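Local coordinates for cobalamin biosynthesis protein (Agrobacterium tumefaciens, PDB 3BY5) that probably takes part in cobalamin (vitamin B12) biosynthesis, though its exact role is not established, at residues Val39-Ala51 with Leu63-Leu75. Residues are numbered along the deposited sequence; the frame is centred on the assembly and turned at random.
Sequences VTVDYLATAPLKA and LSLSLEIVAQERL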
loop_
_atom_site.group_PDB
_atom_site.type_symbol
_atom_site.label_atom_id
_atom_site.label_comp_id
_atom_site.label_asym_id
_atom_site.label_seq_id
_atom_site.Cartn_x
_atom_site.Cartn_y
_atom_site.Cartn_z
ATOM N N VAL A 39 -16.517 -11.188 8.070
ATOM C CA VAL A 39 -15.444 -11.108 7.080
ATOM C C VAL A 39 -14.091 -11.355 7.737
ATOM O O VAL A 39 -13.983 -11.408 8.966
ATOM C CB VAL A 39 -15.429 -9.741 6.330
ATOM C CG1 VAL A 39 -16.701 -9.555 5.510
ATOM C CG2 VAL A 39 -15.224 -8.574 7.298
ATOM N N THR A 40 -13.068 -11.526 6.909
ATOM C CA THR A 40 -11.699 -11.607 7.389
ATOM C C THR A 40 -10.861 -10.721 6.493
ATOM O O THR A 40 -10.697 -11.011 5.313
ATOM C CB THR A 40 -11.142 -13.053 7.373
ATOM O OG1 THR A 40 -12.214 -13.997 7.514
ATOM C CG2 THR A 40 -10.138 -13.244 8.508
ATOM N N VAL A 41 -10.359 -9.631 7.063
ATOM C CA VAL A 41 -9.575 -8.636 6.338
ATOM C C VAL A 41 -8.198 -9.196 5.995
ATOM O O VAL A 41 -7.494 -9.708 6.867
ATOM C CB VAL A 41 -9.417 -7.344 7.182
ATOM C CG1 VAL A 41 -8.595 -6.313 6.445
ATOM C CG2 VAL A 41 -10.778 -6.775 7.544
ATOM N N ASP A 42 -7.822 -9.110 4.724
ATOM C CA ASP A 42 -6.493 -9.542 4.308
ATOM C C ASP A 42 -5.637 -8.415 3.734
ATOM O O ASP A 42 -4.508 -8.645 3.303
ATOM C CB ASP A 42 -6.560 -10.756 3.367
ATOM C CG ASP A 42 -7.716 -10.687 2.394
ATOM O OD1 ASP A 42 -7.796 -9.687 1.652
ATOM O OD2 ASP A 42 -8.536 -11.633 2.364
ATOM N N TYR A 43 -6.161 -7.192 3.776
ATOM C CA TYR A 43 -5.455 -6.026 3.256
ATOM C C TYR A 43 -6.016 -4.728 3.851
ATOM O O TYR A 43 -7.224 -4.559 3.944
ATOM C CB TYR A 43 -5.566 -6.021 1.726
ATOM C CG TYR A 43 -4.535 -5.194 1.009
ATOM C CD1 TYR A 43 -4.885 -3.981 0.433
ATOM C CD2 TYR A 43 -3.215 -5.628 0.890
ATOM C CE1 TYR A 43 -3.952 -3.207 -0.233
ATOM C CE2 TYR A 43 -2.268 -4.858 0.223
ATOM C CZ TYR A 43 -2.650 -3.647 -0.336
ATOM O OH TYR A 43 -1.744 -2.861 -1.003
ATOM N N LEU A 44 -5.139 -3.825 4.268
ATOM C CA LEU A 44 -5.562 -2.530 4.813
ATOM C C LEU A 44 -5.289 -1.389 3.844
ATOM O O LEU A 44 -4.365 -1.464 3.037
ATOM C CB LEU A 44 -4.855 -2.231 6.137
ATOM C CG LEU A 44 -5.230 -3.004 7.394
ATOM C CD1 LEU A 44 -4.426 -2.463 8.549
ATOM C CD2 LEU A 44 -6.714 -2.895 7.681
ATOM N N ALA A 45 -6.089 -0.330 3.938
ATOM C CA ALA A 45 -5.948 0.834 3.058
ATOM C C ALA A 45 -6.325 2.137 3.753
ATOM O O ALA A 45 -7.140 2.145 4.678
ATOM C CB ALA A 45 -6.765 0.657 1.791
ATOM N N THR A 46 -5.727 3.234 3.294
ATOM C CA THR A 46 -5.973 4.549 3.872
ATOM C C THR A 46 -5.776 5.674 2.867
ATOM O O THR A 46 -5.194 5.485 1.804
ATOM C CB THR A 46 -5.106 4.804 5.145
ATOM O OG1 THR A 46 -5.584 5.967 5.829
ATOM C CG2 THR A 46 -3.631 4.983 4.812
ATOM N N ALA A 47 -6.287 6.842 3.225
ATOM C CA ALA A 47 -6.092 8.066 2.470
ATOM C C ALA A 47 -4.754 8.654 2.901
ATOM O O ALA A 47 -4.196 8.188 3.894
ATOM C CB ALA A 47 -7.210 9.010 2.790
ATOM N N PRO A 48 -4.258 9.648 2.171
ATOM C CA PRO A 48 -3.023 10.341 2.552
ATOM C C PRO A 48 -3.068 10.827 3.997
ATOM O O PRO A 48 -3.897 11.672 4.337
ATOM C CB PRO A 48 -2.989 11.535 1.597
ATOM C CG PRO A 48 -3.736 11.070 0.398
ATOM C CD PRO A 48 -4.820 10.168 0.913
ATOM N N LEU A 49 -2.185 10.294 4.834
ATOM C CA LEU A 49 -2.294 10.468 6.277
ATOM C C LEU A 49 -1.730 11.816 6.714
ATOM O O LEU A 49 -0.871 12.388 6.042
ATOM C CB LEU A 49 -1.573 9.335 7.010
ATOM C CG LEU A 49 -0.502 8.586 6.214
ATOM C CD1 LEU A 49 0.768 9.416 6.111
ATOM C CD2 LEU A 49 -0.214 7.232 6.842
ATOM N N LYS A 50 -2.218 12.319 7.843
ATOM C CA LYS A 50 -2.386 13.755 8.033
ATOM C C LYS A 50 -1.293 14.324 8.932
ATOM O O LYS A 50 -0.201 14.652 8.466
ATOM C CB LYS A 50 -3.764 14.060 8.624
ATOM C CG LYS A 50 -4.826 14.385 7.586
ATOM C CD LYS A 50 -6.103 14.884 8.241
ATOM C CE LYS A 50 -7.100 13.754 8.441
ATOM N NZ LYS A 50 -6.755 12.910 9.618
ATOM N N ALA A 51 -1.594 14.438 10.221
ATOM C CA ALA A 51 -0.606 14.868 11.203
ATOM C C ALA A 51 -0.058 13.683 11.990
ATOM O O ALA A 51 1.150 13.569 12.199
ATOM C CB ALA A 51 -1.208 15.900 12.144
ATOM N N LEU A 63 -1.671 -6.331 13.186
ATOM C CA LEU A 63 -2.603 -7.217 12.491
ATOM C C LEU A 63 -1.894 -8.110 11.469
ATOM O O LEU A 63 -2.512 -9.006 10.895
ATOM C CB LEU A 63 -3.701 -6.409 11.796
ATOM C CG LEU A 63 -4.740 -5.659 12.628
ATOM C CD1 LEU A 63 -5.306 -4.531 11.807
ATOM C CD2 LEU A 63 -5.855 -6.564 13.115
ATOM N N SER A 64 -0.600 -7.855 11.264
ATOM C CA SER A 64 0.236 -8.505 10.244
ATOM C C SER A 64 -0.359 -8.404 8.824
ATOM O O SER A 64 -0.338 -9.366 8.049
ATOM C CB SER A 64 0.598 -9.942 10.639
ATOM O OG SER A 64 -0.488 -10.821 10.435
ATOM N N LEU A 65 -0.884 -7.218 8.511
ATOM C CA LEU A 65 -1.475 -6.908 7.213
ATOM C C LEU A 65 -0.676 -5.811 6.524
ATOM O O LEU A 65 -0.016 -5.005 7.183
ATOM C CB LEU A 65 -2.928 -6.451 7.376
ATOM C CG LEU A 65 -3.920 -7.419 8.023
ATOM C CD1 LEU A 65 -5.242 -6.737 8.285
ATOM C CD2 LEU A 65 -4.112 -8.661 7.169
ATOM N N SER A 66 -0.732 -5.794 5.193
ATOM C CA SER A 66 -0.110 -4.737 4.404
ATOM C C SER A 66 -1.005 -3.511 4.427
ATOM O O SER A 66 -2.213 -3.630 4.619
ATOM C CB SER A 66 0.119 -5.190 2.963
ATOM O OG SER A 66 1.184 -6.115 2.881
ATOM N N LEU A 67 -0.411 -2.335 4.244
ATOM C CA LEU A 67 -1.173 -1.096 4.184
ATOM C C LEU A 67 -0.930 -0.392 2.862
ATOM O O LEU A 67 0.204 -0.258 2.439
ATOM C CB LEU A 67 -0.800 -0.179 5.349
ATOM C CG LEU A 67 -1.531 1.160 5.458
ATOM C CD1 LEU A 67 -3.002 0.990 5.842
ATOM C CD2 LEU A 67 -0.815 2.055 6.450
ATOM N N GLU A 68 -1.998 0.040 2.203
ATOM C CA GLU A 68 -1.848 0.905 1.043
ATOM C C GLU A 68 -2.286 2.324 1.374
ATOM O O GLU A 68 -3.439 2.565 1.709
ATOM C CB GLU A 68 -2.602 0.369 -0.175
ATOM C CG GLU A 68 -2.325 1.169 -1.444
ATOM C CD GLU A 68 -3.021 0.609 -2.673
ATOM O OE1 GLU A 68 -3.160 -0.628 -2.770
ATOM O OE2 GLU A 68 -3.411 1.405 -3.558
ATOM N N ILE A 69 -1.344 3.255 1.303
ATOM C CA ILE A 69 -1.656 4.671 1.442
ATOM C C ILE A 69 -1.943 5.193 0.037
ATOM O O ILE A 69 -1.026 5.451 -0.746
ATOM C CB ILE A 69 -0.515 5.455 2.126
ATOM C CG1 ILE A 69 -0.096 4.748 3.420
ATOM C CG2 ILE A 69 -0.939 6.915 2.383
ATOM C CD1 ILE A 69 1.294 5.086 3.899
ATOM N N VAL A 70 -3.232 5.309 -0.270
ATOM C CA VAL A 70 -3.707 5.595 -1.617
ATOM C C VAL A 70 -3.571 7.083 -1.929
ATOM O O VAL A 70 -4.043 7.914 -1.162
ATOM C CB VAL A 70 -5.181 5.146 -1.777
ATOM C CG1 VAL A 70 -5.664 5.386 -3.176
ATOM C CG2 VAL A 70 -5.328 3.676 -1.433
ATOM N N ALA A 71 -2.913 7.402 -3.045
ATOM C CA ALA A 71 -2.728 8.783 -3.509
ATOM C C ALA A 71 -4.057 9.484 -3.769
ATOM O O ALA A 71 -5.036 8.839 -4.145
ATOM C CB ALA A 71 -1.871 8.805 -4.764
ATOM N N GLN A 72 -4.080 10.802 -3.573
ATOM C CA GLN A 72 -5.296 11.612 -3.715
ATOM C C GLN A 72 -5.878 11.587 -5.133
ATOM O O GLN A 72 -7.093 11.633 -5.302
ATOM C CB GLN A 72 -5.030 13.055 -3.263
ATOM C CG GLN A 72 -6.283 13.879 -2.932
ATOM C CD GLN A 72 -6.931 13.492 -1.607
ATOM O OE1 GLN A 72 -6.250 13.285 -0.599
ATOM N NE2 GLN A 72 -8.258 13.403 -1.603
ATOM N N GLU A 73 -5.000 11.495 -6.132
ATOM C CA GLU A 73 -5.375 11.377 -7.545
ATOM C C GLU A 73 -6.152 10.101 -7.806
ATOM O O GLU A 73 -7.089 10.090 -8.601
ATOM C CB GLU A 73 -4.123 11.374 -8.434
ATOM C CG GLU A 73 -3.491 12.744 -8.682
ATOM C CD GLU A 73 -2.615 13.249 -7.529
ATOM O OE1 GLU A 73 -2.151 14.411 -7.610
ATOM O OE2 GLU A 73 -2.382 12.498 -6.551
ATOM N N ARG A 74 -5.738 9.033 -7.130
ATOM C CA ARG A 74 -6.339 7.713 -7.259
ATOM C C ARG A 74 -7.670 7.662 -6.506
ATOM O O ARG A 74 -8.624 7.041 -6.969
ATOM C CB ARG A 74 -5.352 6.649 -6.756
ATOM C CG ARG A 74 -5.790 5.187 -6.899
ATOM C CD ARG A 74 -5.603 4.635 -8.308
ATOM N NE ARG A 74 -6.838 4.687 -9.092
ATOM C CZ ARG A 74 -7.704 3.681 -9.210
ATOM N NH1 ARG A 74 -7.479 2.522 -8.595
ATOM N NH2 ARG A 74 -8.798 3.835 -9.950
ATOM N N LEU A 75 -7.725 8.327 -5.353
ATOM C CA LEU A 75 -8.950 8.443 -4.572
ATOM C C LEU A 75 -10.014 9.191 -5.337
ATOM O O LEU A 75 -11.161 8.747 -5.398
ATOM C CB LEU A 75 -8.696 9.182 -3.264
ATOM C CG LEU A 75 -7.996 8.480 -2.102
ATOM C CD1 LEU A 75 -7.870 9.447 -0.949
ATOM C CD2 LEU A 75 -8.766 7.270 -1.669
HETATM O O HOH W 1 -1.678 -8.053 3.886
#
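Leu-44 and Thr-46 each bond through both N and O to the 63-75 segment, the parallel pairing of a beta-alpha-beta unit whose helix is 54-62. Leu-44 N donates to Ser-66 O (3.0 Å) and Leu-44 O accepts from Glu-68 N. Thr-46 N donates to Glu-68 O, and Val-70 N closes the ladder on Thr-46 O at 2.9 Å. Before the ladder, a water bridges Asp-42 O and Ser-66 N.

The Tyr-43 ring lies across Glu-68, its plane 77° from the carboxylate. Chi1 of -160°, with CG anti to the backbone N, brings it against Ser-66 CB. Tyr-43 OH lies 3.2 Å from Glu-68 OE1, which sits at the ring edge, near its plane. Glu-68 OE1 of the second subunit is a further, weak hydrogen-bond partner of this hydroxyl. Strand 67-69 pairs antiparallel with a strand of that subunit, continuing the sheet.

Leu-44, Leu-67, Thr-46 and Ile-69 share one face of the sheet. Leu-44 CG meets Leu-65 CD1 at 3.8 Å, the side chains crossing at about a right angle. Thr-46 and Ile-69 lie side by side, with Thr-46 OG1 hydrogen-bonded to Ile-15 O. Past the strands, Leu-75 CD1 rests against Pro-48 CD, 3.6 Å away.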